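PDB 1W07: peroxisomal acyl-coenzyme A oxidase 1 from Arabidopsis thaliana, which oxidises long- and medium-chain acyl-CoAs to 2-trans-enoyl-CoAs in peroxisomal beta-oxidation, using FAD and passing electrons to oxygen to give hydrogen peroxide. Local coordinates for residues P46-S51 / H91-P96; Q147-T152 / A171-P176; Y306-R311 / Q323-K328. The protein carries 1 engineered substitution. All blocks are in the same frame, centred on the assembly; numbering follows the deposited sequence.

Overall arrangement
From the N terminus, the chain first closes contact 1, where 46-51 meets 91-96 across 39 intervening residues that include helix 58-78 and most of helix 83-93, within the N-terminal helical region. Contact 2 follows: 147-152 returns to 171-176 after the hairpin of strands 152-156 and 161-165, within the beta middle domain. Contact 3 is the shortest closure, with 11 residues between its segments, in the connection from helix 278-309 to helix 328-363. The three lie in series and neither nest nor cross. Contacts 2 and 3, whose centres are about 49 Å apart, each reach an FAD, at its flavin and at its adenine and phosphate respectively; both FAD molecules lie between subunits of the homodimer.

Contact 1 of 3, residues P46-S51 / H91-P96; sequences PVFEKS and HFIDQP
Lys50 reaches across to Asp94, while Phe48, two residues earlier, packs on Ile93. The lysine starts with CG lodged between the backbone N and the carbonyl carbon (chi1 79°), its CB near Gln95 OE1, an oxygen that is hydrogen-bonded to Arg53 and Lys68. Further bends carry the chain along the end of helix 83-93, where CE comes to 3.9 Å from Ile93 O and 3.6 Å from Asp94 CB. At the tip, NZ forms a salt bridge of 3.0 Å with Asp94 OD1, using the anti lone pair of that oxygen. The same OD1 also pairs with Arg298, so two cations share one carboxylate oxygen, which probably keeps Asp94 ionised. Beside this polar arm, Ile93 sets CG1 almost exactly above the centre of the Phe48 ring, a CH-pi contact 8° off the ring normal, and its CD1 touches Phe48 CZ at 3.5 Å. Replacing Phe48 by an alanine takes away the ring, and would probably leave CG1 and CD1 of Ile93 without the face they pack on. A water bridges the two backbones, donating to Phe48 O and to Ile93 O, each at 2.8 Å. The contact pins the loop between helices 29-43 and 58-78 to the C-terminal end of helix 83-93; Phe48 also packs on Val42 of the first helix and meets His71 of the second edge-to-face.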
loop_
_atom_site.group_PDB
_atom_site.type_symbol
_atom_site.label_atom_id
_atom_site.label_comp_id
_atom_site.label_asym_id
_atom_site.label_seq_id
_atom_site.Cartn_x
_atom_site.Cartn_y
_atom_site.Cartn_z
ATOM N N PRO B 46 -8.911 8.833 -29.968
ATOM C CA PRO B 46 -9.091 9.945 -29.025
ATOM C C PRO B 46 -10.129 9.676 -27.936
ATOM O O PRO B 46 -9.984 10.128 -26.804
ATOM C CB PRO B 46 -9.512 11.101 -29.931
ATOM C CG PRO B 46 -8.854 10.769 -31.230
ATOM C CD PRO B 46 -9.100 9.295 -31.355
ATOM N N VAL B 47 -11.185 8.947 -28.282
ATOM C CA VAL B 47 -12.248 8.650 -27.323
ATOM C C VAL B 47 -11.706 7.841 -26.136
ATOM O O VAL B 47 -12.258 7.906 -25.032
ATOM C CB VAL B 47 -13.417 7.853 -28.000
ATOM C CG1 VAL B 47 -14.513 7.549 -26.980
ATOM C CG2 VAL B 47 -13.992 8.654 -29.178
ATOM N N PHE B 48 -10.620 7.101 -26.353
ATOM C CA PHE B 48 -10.056 6.262 -25.293
ATOM C C PHE B 48 -8.930 6.888 -24.476
ATOM O O PHE B 48 -8.155 6.187 -23.824
ATOM C CB PHE B 48 -9.597 4.929 -25.890
ATOM C CG PHE B 48 -10.721 4.097 -26.467
ATOM C CD1 PHE B 48 -10.499 3.267 -27.569
ATOM C CD2 PHE B 48 -11.997 4.129 -25.903
ATOM C CE1 PHE B 48 -11.527 2.483 -28.100
ATOM C CE2 PHE B 48 -13.040 3.345 -26.426
ATOM C CZ PHE B 48 -12.803 2.521 -27.528
ATOM N N GLU B 49 -8.858 8.212 -24.512
ATOM C CA GLU B 49 -7.864 8.938 -23.745
ATOM C C GLU B 49 -8.161 8.702 -22.271
ATOM O O GLU B 49 -9.330 8.664 -21.878
ATOM C CB GLU B 49 -7.960 10.437 -24.058
ATOM C CG GLU B 49 -7.141 11.309 -23.124
ATOM C CD GLU B 49 -7.380 12.790 -23.347
ATOM O OE1 GLU B 49 -8.551 13.186 -23.544
ATOM O OE2 GLU B 49 -6.399 13.564 -23.300
ATOM N N LYS B 50 -7.123 8.541 -21.455
ATOM C CA LYS B 50 -7.340 8.332 -20.027
ATOM C C LYS B 50 -6.289 8.971 -19.128
ATOM O O LYS B 50 -6.299 8.740 -17.923
ATOM C CB LYS B 50 -7.419 6.838 -19.695
ATOM C CG LYS B 50 -6.067 6.140 -19.603
ATOM C CD LYS B 50 -5.842 5.180 -20.757
ATOM C CE LYS B 50 -5.655 3.723 -20.277
ATOM N NZ LYS B 50 -4.431 3.364 -19.468
ATOM N N SER B 51 -5.381 9.767 -19.694
ATOM C CA SER B 51 -4.344 10.422 -18.887
ATOM C C SER B 51 -4.908 11.647 -18.163
ATOM O O SER B 51 -4.242 12.227 -17.303
ATOM C CB SER B 51 -3.161 10.848 -19.770
ATOM O OG SER B 51 -3.545 11.830 -20.717
ATOM N N HIS B 91 -9.907 -4.668 -22.631
ATOM C CA HIS B 91 -8.710 -4.782 -21.815
ATOM C C HIS B 91 -7.835 -3.542 -21.951
ATOM O O HIS B 91 -7.397 -2.967 -20.944
ATOM C CB HIS B 91 -7.921 -6.026 -22.226
ATOM C CG HIS B 91 -6.561 -6.118 -21.608
ATOM N ND1 HIS B 91 -6.364 -6.391 -20.272
ATOM C CD2 HIS B 91 -5.328 -5.956 -22.144
ATOM C CE1 HIS B 91 -5.068 -6.399 -20.010
ATOM N NE2 HIS B 91 -4.415 -6.134 -21.130
ATOM N N PHE B 92 -7.568 -3.115 -23.184
ATOM C CA PHE B 92 -6.727 -1.939 -23.353
ATOM C C PHE B 92 -7.412 -0.594 -23.085
ATOM O O PHE B 92 -6.741 0.382 -22.774
ATOM C CB PHE B 92 -6.046 -1.978 -24.722
ATOM C CG PHE B 92 -5.025 -3.080 -24.844
ATOM C CD1 PHE B 92 -5.280 -4.205 -25.624
ATOM C CD2 PHE B 92 -3.821 -3.004 -24.150
ATOM C CE1 PHE B 92 -4.352 -5.240 -25.712
ATOM C CE2 PHE B 92 -2.885 -4.036 -24.231
ATOM C CZ PHE B 92 -3.150 -5.154 -25.010
ATOM N N ILE B 93 -8.735 -0.546 -23.179
ATOM C CA ILE B 93 -9.466 0.686 -22.868
ATOM C C ILE B 93 -9.132 0.988 -21.392
ATOM O O ILE B 93 -9.120 2.148 -20.959
ATOM C CB ILE B 93 -10.994 0.494 -23.075
ATOM C CG1 ILE B 93 -11.296 0.420 -24.576
ATOM C CG2 ILE B 93 -11.775 1.626 -22.414
ATOM C CD1 ILE B 93 -12.767 0.145 -24.900
ATOM N N ASP B 94 -8.873 -0.081 -20.636
ATOM C CA ASP B 94 -8.438 0.007 -19.249
ATOM C C ASP B 94 -9.283 0.893 -18.335
ATOM O O ASP B 94 -8.760 1.755 -17.628
ATOM C CB ASP B 94 -6.989 0.495 -19.267
ATOM C CG ASP B 94 -6.298 0.338 -17.934
ATOM O OD1 ASP B 94 -5.471 1.207 -17.601
ATOM O OD2 ASP B 94 -6.561 -0.661 -17.236
ATOM N N GLN B 95 -10.596 0.694 -18.344
ATOM C CA GLN B 95 -11.440 1.518 -17.499
ATOM C C GLN B 95 -12.593 0.736 -16.896
ATOM O O GLN B 95 -13.534 0.361 -17.584
ATOM C CB GLN B 95 -11.957 2.722 -18.297
ATOM C CG GLN B 95 -12.699 3.757 -17.444
ATOM C CD GLN B 95 -12.526 5.175 -17.958
ATOM O OE1 GLN B 95 -11.418 5.589 -18.307
ATOM N NE2 GLN B 95 -13.613 5.937 -17.984
ATOM N N PRO B 96 -12.523 0.466 -15.583
ATOM C CA PRO B 96 -13.563 -0.281 -14.871
ATOM C C PRO B 96 -14.944 0.265 -15.242
ATOM O O PRO B 96 -15.195 1.468 -15.117
ATOM C CB PRO B 96 -13.210 -0.035 -13.408
ATOM C CG PRO B 96 -11.694 0.011 -13.457
ATOM C CD PRO B 96 -11.442 0.881 -14.661
HETATM O O HOH W 1 -9.680 4.643 -21.988
#

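Contact 2 of 3, residues Q147-T152 / A171-P176; sequences QGLETT and ASKWWP. With FAD (flavin-adenine dinucleotide), chain I.
Glu150 and Ala171 meet through their CB atoms, with Glu150 CB 3.5 Å from Ala171 CB, the point where the two backbones also run nearest each other. One residue on, Thr151 places OG1 3.1 Å from Ala171 O and 3.5 Å from Lys173 CE. Its chi1 of -60° sets OG1 beside the backbone N, where it faces these two atoms, with CG2 anti to that N. Leu149 adds a looser touch, CD1 lying 4.1 Å from Lys173 NZ, the two side chains crossing at about a right angle.

Glu139 forms the next shell and ties these pieces together: its OE2 pairs with Lys173 NZ in a salt bridge and is hydrogen-bonded to Thr151 OG1, while its OE1 is hydrogen-bonded to Glu150 N. The buried ammonium is further gripped by the carbonyls of Tyr189 and Gln137, which probably stabilises its charge, and Glu150 OE2 bonds Thr170.

Beyond Lys173 the chain reaches the flavin. Trp175 turns one face to the dimethylbenzene side of the isoalloxazine, with CE3 3.6 Å from FAD C8, and carries Trp174 NE1 over the opposite face. Pro176 packs against the pyrimidine side, its CA 3.5 Å from FAD O4.

In the fold, strand 173-174 edges the small antiparallel sheet beside strand 240-244, whereas the 147-152 loop leads into strand 152-156 and packs through Leu149 and Thr151 on strand 185-194; the contact joins the edge strand of the small sheet, which leads on to the flavin, to the larger sheet.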
loop_
_atom_site.group_PDB
_atom_site.type_symbol
_atom_site.label_atom_id
_atom_site.label_comp_id
_atom_site.label_asym_id
_atom_site.label_seq_id
_atom_site.Cartn_x
_atom_site.Cartn_y
_atom_site.Cartn_z
ATOM N N GLN B 147 -23.331 -17.801 2.558
ATOM C CA GLN B 147 -24.414 -18.559 3.181
ATOM C C GLN B 147 -25.155 -17.745 4.227
ATOM O O GLN B 147 -26.208 -18.163 4.716
ATOM C CB GLN B 147 -23.873 -19.847 3.799
ATOM C CG GLN B 147 -23.273 -20.801 2.769
ATOM C CD GLN B 147 -24.260 -21.161 1.669
ATOM O OE1 GLN B 147 -25.333 -21.695 1.942
ATOM N NE2 GLN B 147 -23.900 -20.867 0.422
ATOM N N GLY B 148 -24.619 -16.571 4.556
ATOM C CA GLY B 148 -25.257 -15.705 5.538
ATOM C C GLY B 148 -26.131 -14.617 4.931
ATOM O O GLY B 148 -26.682 -13.807 5.673
ATOM N N LEU B 149 -26.260 -14.585 3.602
ATOM C CA LEU B 149 -27.099 -13.575 2.943
ATOM C C LEU B 149 -28.474 -13.546 3.600
ATOM O O LEU B 149 -29.008 -14.604 3.949
ATOM C CB LEU B 149 -27.264 -13.879 1.449
ATOM C CG LEU B 149 -25.983 -13.837 0.616
ATOM C CD1 LEU B 149 -26.326 -14.044 -0.856
ATOM C CD2 LEU B 149 -25.270 -12.502 0.841
ATOM N N GLU B 150 -29.031 -12.342 3.754
ATOM C CA GLU B 150 -30.333 -12.126 4.391
ATOM C C GLU B 150 -31.482 -11.920 3.406
ATOM O O GLU B 150 -32.644 -12.119 3.758
ATOM C CB GLU B 150 -30.277 -10.905 5.322
ATOM C CG GLU B 150 -29.197 -10.969 6.386
ATOM C CD GLU B 150 -29.181 -9.751 7.284
ATOM O OE1 GLU B 150 -30.183 -9.517 7.999
ATOM O OE2 GLU B 150 -28.169 -9.017 7.276
ATOM N N THR B 151 -31.173 -11.504 2.183
ATOM C CA THR B 151 -32.234 -11.286 1.205
ATOM C C THR B 151 -33.014 -12.589 1.019
ATOM O O THR B 151 -32.432 -13.672 0.949
ATOM C CB THR B 151 -31.655 -10.798 -0.145
ATOM O OG1 THR B 151 -30.956 -9.567 0.071
ATOM C CG2 THR B 151 -32.788 -10.556 -1.172
ATOM N N THR B 152 -34.334 -12.489 0.962
ATOM C CA THR B 152 -35.152 -13.679 0.803
ATOM C C THR B 152 -35.921 -13.717 -0.504
ATOM O O THR B 152 -36.229 -12.679 -1.083
ATOM C CB THR B 152 -36.164 -13.816 1.962
ATOM O OG1 THR B 152 -36.983 -12.650 2.016
ATOM C CG2 THR B 152 -35.450 -13.958 3.272
ATOM N N ALA B 171 -29.393 -6.199 4.968
ATOM C CA ALA B 171 -29.689 -7.191 3.940
ATOM C C ALA B 171 -29.564 -6.542 2.560
ATOM O O ALA B 171 -29.577 -7.227 1.539
ATOM C CB ALA B 171 -31.103 -7.749 4.135
ATOM N N SER B 172 -29.451 -5.223 2.542
ATOM C CA SER B 172 -29.331 -4.479 1.288
ATOM C C SER B 172 -28.116 -4.934 0.474
ATOM O O SER B 172 -27.032 -5.122 1.025
ATOM C CB SER B 172 -29.203 -2.980 1.577
ATOM O OG SER B 172 -30.260 -2.517 2.396
ATOM N N LYS B 173 -28.294 -5.101 -0.831
ATOM C CA LYS B 173 -27.191 -5.508 -1.705
ATOM C C LYS B 173 -26.237 -4.325 -1.667
ATOM O O LYS B 173 -26.674 -3.175 -1.624
ATOM C CB LYS B 173 -27.672 -5.763 -3.138
ATOM C CG LYS B 173 -28.591 -6.960 -3.252
ATOM C CD LYS B 173 -27.903 -8.198 -2.688
ATOM C CE LYS B 173 -28.829 -9.401 -2.685
ATOM N NZ LYS B 173 -28.183 -10.640 -2.141
ATOM N N TRP B 174 -24.939 -4.599 -1.689
ATOM C CA TRP B 174 -23.945 -3.540 -1.579
ATOM C C TRP B 174 -22.634 -3.998 -2.221
ATOM O O TRP B 174 -22.104 -5.047 -1.855
ATOM C CB TRP B 174 -23.752 -3.242 -0.080
ATOM C CG TRP B 174 -22.991 -1.988 0.252
ATOM C CD1 TRP B 174 -21.630 -1.832 0.284
ATOM C CD2 TRP B 174 -23.548 -0.707 0.544
ATOM N NE1 TRP B 174 -21.319 -0.533 0.571
ATOM C CE2 TRP B 174 -22.475 0.181 0.741
ATOM C CE3 TRP B 174 -24.862 -0.220 0.653
ATOM C CZ2 TRP B 174 -22.667 1.538 1.044
ATOM C CZ3 TRP B 174 -25.058 1.120 0.952
ATOM C CH2 TRP B 174 -23.958 1.990 1.144
ATOM N N TRP B 175 -22.163 -3.196 -3.178
ATOM C CA TRP B 175 -20.932 -3.395 -3.964
ATOM C C TRP B 175 -21.070 -3.801 -5.434
ATOM O O TRP B 175 -20.174 -3.521 -6.237
ATOM C CB TRP B 175 -19.956 -4.389 -3.283
ATOM C CG TRP B 175 -19.094 -3.728 -2.249
ATOM C CD1 TRP B 175 -19.127 -3.918 -0.903
ATOM C CD2 TRP B 175 -18.170 -2.651 -2.480
ATOM N NE1 TRP B 175 -18.291 -3.015 -0.272
ATOM C CE2 TRP B 175 -17.695 -2.224 -1.219
ATOM C CE3 TRP B 175 -17.709 -2.001 -3.632
ATOM C CZ2 TRP B 175 -16.786 -1.175 -1.076
ATOM C CZ3 TRP B 175 -16.799 -0.952 -3.493
ATOM C CH2 TRP B 175 -16.350 -0.551 -2.221
ATOM N N PRO B 176 -22.178 -4.469 -5.823
ATOM C CA PRO B 176 -22.321 -4.882 -7.217
ATOM C C PRO B 176 -21.947 -3.854 -8.294
ATOM O O PRO B 176 -22.556 -2.788 -8.391
ATOM C CB PRO B 176 -23.774 -5.325 -7.288
ATOM C CG PRO B 176 -23.938 -6.011 -5.939
ATOM C CD PRO B 176 -23.322 -4.956 -5.021
HETATM P PA FAD I . -15.023 -10.028 5.435
HETATM O O1A FAD I . -15.123 -11.383 4.851
HETATM O O2A FAD I . -16.105 -9.578 6.337
HETATM O O5B FAD I . -13.606 -9.905 6.185
HETATM C C5B FAD I . -13.266 -8.738 6.936
HETATM C C4B FAD I . -12.059 -9.026 7.835
HETATM O O4B FAD I . -12.408 -10.139 8.679
HETATM C C3B FAD I . -10.846 -9.463 7.009
HETATM O O3B FAD I . -9.645 -9.168 7.725
HETATM C C2B FAD I . -11.056 -10.973 6.908
HETATM O O2B FAD I . -9.798 -11.638 6.776
HETATM C C1B FAD I . -11.601 -11.270 8.308
HETATM N N9A FAD I . -12.393 -12.522 8.318
HETATM C C8A FAD I . -13.635 -12.672 7.856
HETATM N N7A FAD I . -14.026 -13.935 8.026
HETATM C C5A FAD I . -13.025 -14.599 8.594
HETATM C C6A FAD I . -12.857 -15.913 9.013
HETATM N N6A FAD I . -13.791 -16.832 8.791
HETATM N N1A FAD I . -11.652 -16.269 9.628
HETATM C C2A FAD I . -10.647 -15.311 9.800
HETATM N N3A FAD I . -10.840 -14.074 9.379
HETATM C C4A FAD I . -11.987 -13.697 8.788
HETATM N N1 FAD I . -19.976 -8.419 -4.743
HETATM C C2 FAD I . -20.973 -8.828 -5.638
HETATM O O2 FAD I . -21.851 -9.603 -5.266
HETATM N N3 FAD I . -20.961 -8.333 -6.950
HETATM C C4 FAD I . -19.967 -7.435 -7.357
HETATM O O4 FAD I . -19.948 -7.033 -8.521
HETATM C C4X FAD I . -18.994 -7.017 -6.453
HETATM N N5 FAD I . -18.038 -6.057 -6.821
HETATM C C5X FAD I . -17.068 -5.616 -5.917
HETATM C C6 FAD I . -16.204 -4.584 -6.266
HETATM C C7 FAD I . -15.316 -4.067 -5.331
HETATM C C7M FAD I . -14.394 -2.922 -5.748
HETATM C C8 FAD I . -15.287 -4.591 -4.033
HETATM C C8M FAD I . -14.318 -4.042 -2.983
HETATM C C9 FAD I . -16.144 -5.631 -3.693
HETATM C C9A FAD I . -17.038 -6.152 -4.623
HETATM N N10 FAD I . -17.958 -7.150 -4.273
HETATM C C10 FAD I . -18.990 -7.511 -5.156
HETATM C "C1'" FAD I . -17.940 -7.766 -2.923
HETATM C "C2'" FAD I . -16.803 -8.788 -2.829
HETATM O "O2'" FAD I . -16.914 -9.741 -3.888
HETATM C "C3'" FAD I . -16.725 -9.527 -1.489
HETATM O "O3'" FAD I . -17.962 -10.200 -1.242
HETATM C "C4'" FAD I . -16.431 -8.591 -0.314
HETATM O "O4'" FAD I . -15.558 -7.527 -0.699
HETATM C "C5'" FAD I . -15.795 -9.398 0.818
HETATM O "O5'" FAD I . -15.345 -8.529 1.856
HETATM P P FAD I . -16.066 -8.517 3.290
HETATM O O1P FAD I . -16.452 -7.116 3.566
HETATM O O2P FAD I . -17.114 -9.562 3.306
HETATM O O3P FAD I . -14.859 -8.944 4.259
#

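Contact 3 of 3, residues Y306-R311 / Q323-K328; sequences YSAVRR and QVIDYK. With FAD (flavin-adenine dinucleotide), chain C.
Ser307 and Ile325 pack closely, Ser307 CB lying 3.6 Å from Ile325 CB. Their backbones are bonded as well, Ile325 N to Ser307 O at 3.0 Å, the donor standing well above the carbonyl plane. Next to them Val324 CG2 presses against the same Ser307 O, and Val324 N makes a straighter bond of 2.9 Å to Arg310 O. Gln323, the most covered residue, completes the set: its NE2 lies in the carbonyl plane of Ala308, on a lone pair of the oxygen, in a nearly straight bond. Glu10 takes a further bond from this NE2, so the amide is fixed in its rotation.

The outer side is looser. There the exposed Arg311 runs alongside Gln323, its guanidinium stacked on the amide with planes 26° apart and its face over Gln323 CG, while NH1 bonds Glu321 O.

Arg310 turns the other way, to the cofactor. With CG anti to the backbone N (chi1 -180°), a bend at chi2 (68°) turns the chain so that NE donates to FAD O2A at 2.7 Å, with NH2 adding a weak bond. Val324 CG1 lies against ribose O4B, and Tyr327 lays a ring face on the adenine. The contact holds the C-terminal end of helix 278-309 to the turn that starts helix 328-363, with Tyr327 at its N-cap; Ile325 and Ala308 also pack on helix 600-605.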
loop_
_atom_site.group_PDB
_atom_site.type_symbol
_atom_site.label_atom_id
_atom_site.label_comp_id
_atom_site.label_asym_id
_atom_site.label_seq_id
_atom_site.Cartn_x
_atom_site.Cartn_y
_atom_site.Cartn_z
ATOM N N TYR B 306 12.037 3.741 -14.980
ATOM C CA TYR B 306 12.423 4.913 -14.210
ATOM C C TYR B 306 13.715 4.685 -13.418
ATOM O O TYR B 306 14.491 5.619 -13.220
ATOM C CB TYR B 306 11.315 5.321 -13.252
ATOM C CG TYR B 306 11.647 6.586 -12.502
ATOM C CD1 TYR B 306 11.710 7.816 -13.165
ATOM C CD2 TYR B 306 11.914 6.563 -11.133
ATOM C CE1 TYR B 306 12.025 8.986 -12.479
ATOM C CE2 TYR B 306 12.234 7.727 -10.442
ATOM C CZ TYR B 306 12.286 8.930 -11.116
ATOM O OH TYR B 306 12.599 10.078 -10.425
ATOM N N SER B 307 13.943 3.457 -12.953
ATOM C CA SER B 307 15.150 3.144 -12.177
ATOM C C SER B 307 16.402 3.253 -13.044
ATOM O O SER B 307 17.494 3.515 -12.545
ATOM C CB SER B 307 15.073 1.734 -11.588
ATOM O OG SER B 307 14.060 1.632 -10.595
ATOM N N ALA B 308 16.231 3.042 -14.341
ATOM C CA ALA B 308 17.338 3.123 -15.289
ATOM C C ALA B 308 17.581 4.574 -15.700
ATOM O O ALA B 308 18.685 4.936 -16.107
ATOM C CB ALA B 308 17.039 2.278 -16.516
ATOM N N VAL B 309 16.543 5.400 -15.594
ATOM C CA VAL B 309 16.664 6.814 -15.954
ATOM C C VAL B 309 17.144 7.635 -14.760
ATOM O O VAL B 309 18.032 8.477 -14.889
ATOM C CB VAL B 309 15.309 7.403 -16.424
ATOM C CG1 VAL B 309 15.401 8.917 -16.509
ATOM C CG2 VAL B 309 14.922 6.829 -17.784
ATOM N N ARG B 310 16.554 7.380 -13.599
ATOM C CA ARG B 310 16.910 8.115 -12.394
ATOM C C ARG B 310 18.327 7.839 -11.882
ATOM O O ARG B 310 18.724 6.686 -11.689
ATOM C CB ARG B 310 15.897 7.802 -11.294
ATOM C CG ARG B 310 16.152 8.521 -9.976
ATOM C CD ARG B 310 15.930 10.031 -10.084
ATOM N NE ARG B 310 16.024 10.666 -8.773
ATOM C CZ ARG B 310 15.679 11.929 -8.517
ATOM N NH1 ARG B 310 15.204 12.714 -9.484
ATOM N NH2 ARG B 310 15.810 12.420 -7.286
ATOM N N ARG B 311 19.094 8.905 -11.683
ATOM C CA ARG B 311 20.454 8.795 -11.166
ATOM C C ARG B 311 20.498 9.586 -9.869
ATOM O O ARG B 311 19.932 10.687 -9.776
ATOM C CB ARG B 311 21.473 9.362 -12.168
ATOM C CG ARG B 311 21.636 8.534 -13.455
ATOM C CD ARG B 311 22.407 9.309 -14.529
ATOM N NE ARG B 311 22.545 8.561 -15.784
ATOM C CZ ARG B 311 23.419 7.575 -15.988
ATOM N NH1 ARG B 311 24.256 7.200 -15.026
ATOM N NH2 ARG B 311 23.460 6.965 -17.163
ATOM N N GLN B 323 22.906 5.249 -11.909
ATOM C CA GLN B 323 21.501 4.897 -12.101
ATOM C C GLN B 323 21.064 4.133 -10.846
ATOM O O GLN B 323 21.769 3.217 -10.394
ATOM C CB GLN B 323 21.361 4.014 -13.334
ATOM C CG GLN B 323 21.690 4.727 -14.634
ATOM C CD GLN B 323 21.976 3.753 -15.750
ATOM O OE1 GLN B 323 23.076 3.210 -15.839
ATOM N NE2 GLN B 323 20.981 3.499 -16.591
ATOM N N VAL B 324 19.915 4.485 -10.273
ATOM C CA VAL B 324 19.492 3.811 -9.055
ATOM C C VAL B 324 19.319 2.324 -9.249
ATOM O O VAL B 324 19.491 1.551 -8.306
ATOM C CB VAL B 324 18.194 4.430 -8.444
ATOM C CG1 VAL B 324 18.475 5.874 -8.041
ATOM C CG2 VAL B 324 17.025 4.324 -9.416
ATOM N N ILE B 325 19.023 1.910 -10.479
ATOM C CA ILE B 325 18.843 0.491 -10.757
ATOM C C ILE B 325 20.139 -0.311 -10.562
ATOM O O ILE B 325 20.107 -1.544 -10.544
ATOM C CB ILE B 325 18.304 0.268 -12.179
ATOM C CG1 ILE B 325 17.776 -1.165 -12.310
ATOM C CG2 ILE B 325 19.395 0.530 -13.213
ATOM C CD1 ILE B 325 16.996 -1.419 -13.608
ATOM N N ASP B 326 21.265 0.390 -10.417
ATOM C CA ASP B 326 22.578 -0.236 -10.191
ATOM C C ASP B 326 22.770 -0.613 -8.703
ATOM O O ASP B 326 23.664 -1.380 -8.367
ATOM C CB ASP B 326 23.718 0.729 -10.557
ATOM C CG ASP B 326 24.007 0.803 -12.053
ATOM O OD1 ASP B 326 23.225 0.268 -12.870
ATOM O OD2 ASP B 326 25.037 1.423 -12.401
ATOM N N TYR B 327 21.957 -0.048 -7.814
ATOM C CA TYR B 327 22.079 -0.313 -6.377
ATOM C C TYR B 327 21.425 -1.634 -5.989
ATOM O O TYR B 327 20.285 -1.900 -6.367
ATOM C CB TYR B 327 21.450 0.836 -5.578
ATOM C CG TYR B 327 22.170 2.168 -5.731
ATOM C CD1 TYR B 327 21.452 3.354 -5.906
ATOM C CD2 TYR B 327 23.566 2.244 -5.692
ATOM C CE1 TYR B 327 22.104 4.579 -6.043
ATOM C CE2 TYR B 327 24.225 3.465 -5.824
ATOM C CZ TYR B 327 23.488 4.629 -6.005
ATOM O OH TYR B 327 24.144 5.825 -6.206
ATOM N N LYS B 328 22.146 -2.463 -5.231
ATOM C CA LYS B 328 21.644 -3.767 -4.811
ATOM C C LYS B 328 20.320 -3.728 -4.048
ATOM O O LYS B 328 19.522 -4.649 -4.163
ATOM C CB LYS B 328 22.730 -4.519 -4.017
ATOM C CG LYS B 328 23.734 -5.239 -4.922
ATOM C CD LYS B 328 23.042 -6.372 -5.681
ATOM C CE LYS B 328 23.924 -7.042 -6.746
ATOM N NZ LYS B 328 24.143 -6.241 -7.990
HETATM P PA FAD C . 15.686 9.236 -4.832
HETATM O O1A FAD C . 16.678 9.604 -3.796
HETATM O O2A FAD C . 15.927 9.654 -6.232
HETATM O O5B FAD C . 15.458 7.643 -4.771
HETATM C C5B FAD C . 14.715 6.953 -5.780
HETATM C C4B FAD C . 14.958 5.445 -5.659
HETATM O O4B FAD C . 16.388 5.253 -5.681
HETATM C C3B FAD C . 14.474 4.922 -4.303
HETATM O O3B FAD C . 14.182 3.525 -4.402
HETATM C C2B FAD C . 15.699 5.156 -3.421
HETATM O O2B FAD C . 15.695 4.226 -2.336
HETATM C C1B FAD C . 16.796 4.736 -4.404
HETATM N N9A FAD C . 18.105 5.305 -4.020
HETATM C C8A FAD C . 18.482 6.575 -4.178
HETATM N N7A FAD C . 19.730 6.732 -3.745
HETATM C C5A FAD C . 20.158 5.548 -3.316
HETATM C C6A FAD C . 21.359 5.111 -2.772
HETATM N N6A FAD C . 22.380 5.948 -2.625
HETATM N N1A FAD C . 21.484 3.760 -2.424
HETATM C C2A FAD C . 20.408 2.888 -2.634
HETATM N N3A FAD C . 19.279 3.344 -3.151
HETATM C C4A FAD C . 19.130 4.634 -3.491
HETATM N N1 FAD C . 11.312 19.094 -0.907
HETATM C C2 FAD C . 11.559 20.421 -0.535
HETATM O O2 FAD C . 12.631 20.950 -0.815
HETATM N N3 FAD C . 10.549 21.145 0.116
HETATM C C4 FAD C . 9.307 20.549 0.375
HETATM O O4 FAD C . 8.427 21.194 0.939
HETATM C C4X FAD C . 9.072 19.233 -0.001
HETATM N N5 FAD C . 7.812 18.650 0.196
HETATM C C5X FAD C . 7.555 17.334 -0.210
HETATM C C6 FAD C . 6.266 16.815 -0.132
HETATM C C7 FAD C . 5.983 15.565 -0.680
HETATM C C7M FAD C . 4.547 15.039 -0.624
HETATM C C8 FAD C . 6.994 14.828 -1.297
HETATM C C8M FAD C . 6.710 13.471 -1.951
HETATM C C9 FAD C . 8.285 15.344 -1.355
HETATM C C9A FAD C . 8.574 16.596 -0.815
HETATM N N10 FAD C . 9.849 17.160 -0.963
HETATM C C10 FAD C . 10.073 18.504 -0.634
HETATM C "C1'" FAD C . 10.958 16.372 -1.553
HETATM C "C2'" FAD C . 11.459 15.374 -0.502
HETATM O "O2'" FAD C . 11.770 16.072 0.707
HETATM C "C3'" FAD C . 12.683 14.558 -0.929
HETATM O "O3'" FAD C . 13.753 15.436 -1.291
HETATM C "C4'" FAD C . 12.384 13.620 -2.102
HETATM O "O4'" FAD C . 11.110 12.991 -1.951
HETATM C "C5'" FAD C . 13.469 12.547 -2.193
HETATM O "O5'" FAD C . 13.064 11.537 -3.116
HETATM P P FAD C . 13.839 11.327 -4.508
HETATM O O1P FAD C . 12.849 11.502 -5.594
HETATM O O2P FAD C . 15.059 12.165 -4.515
HETATM O O3P FAD C . 14.233 9.771 -4.397
#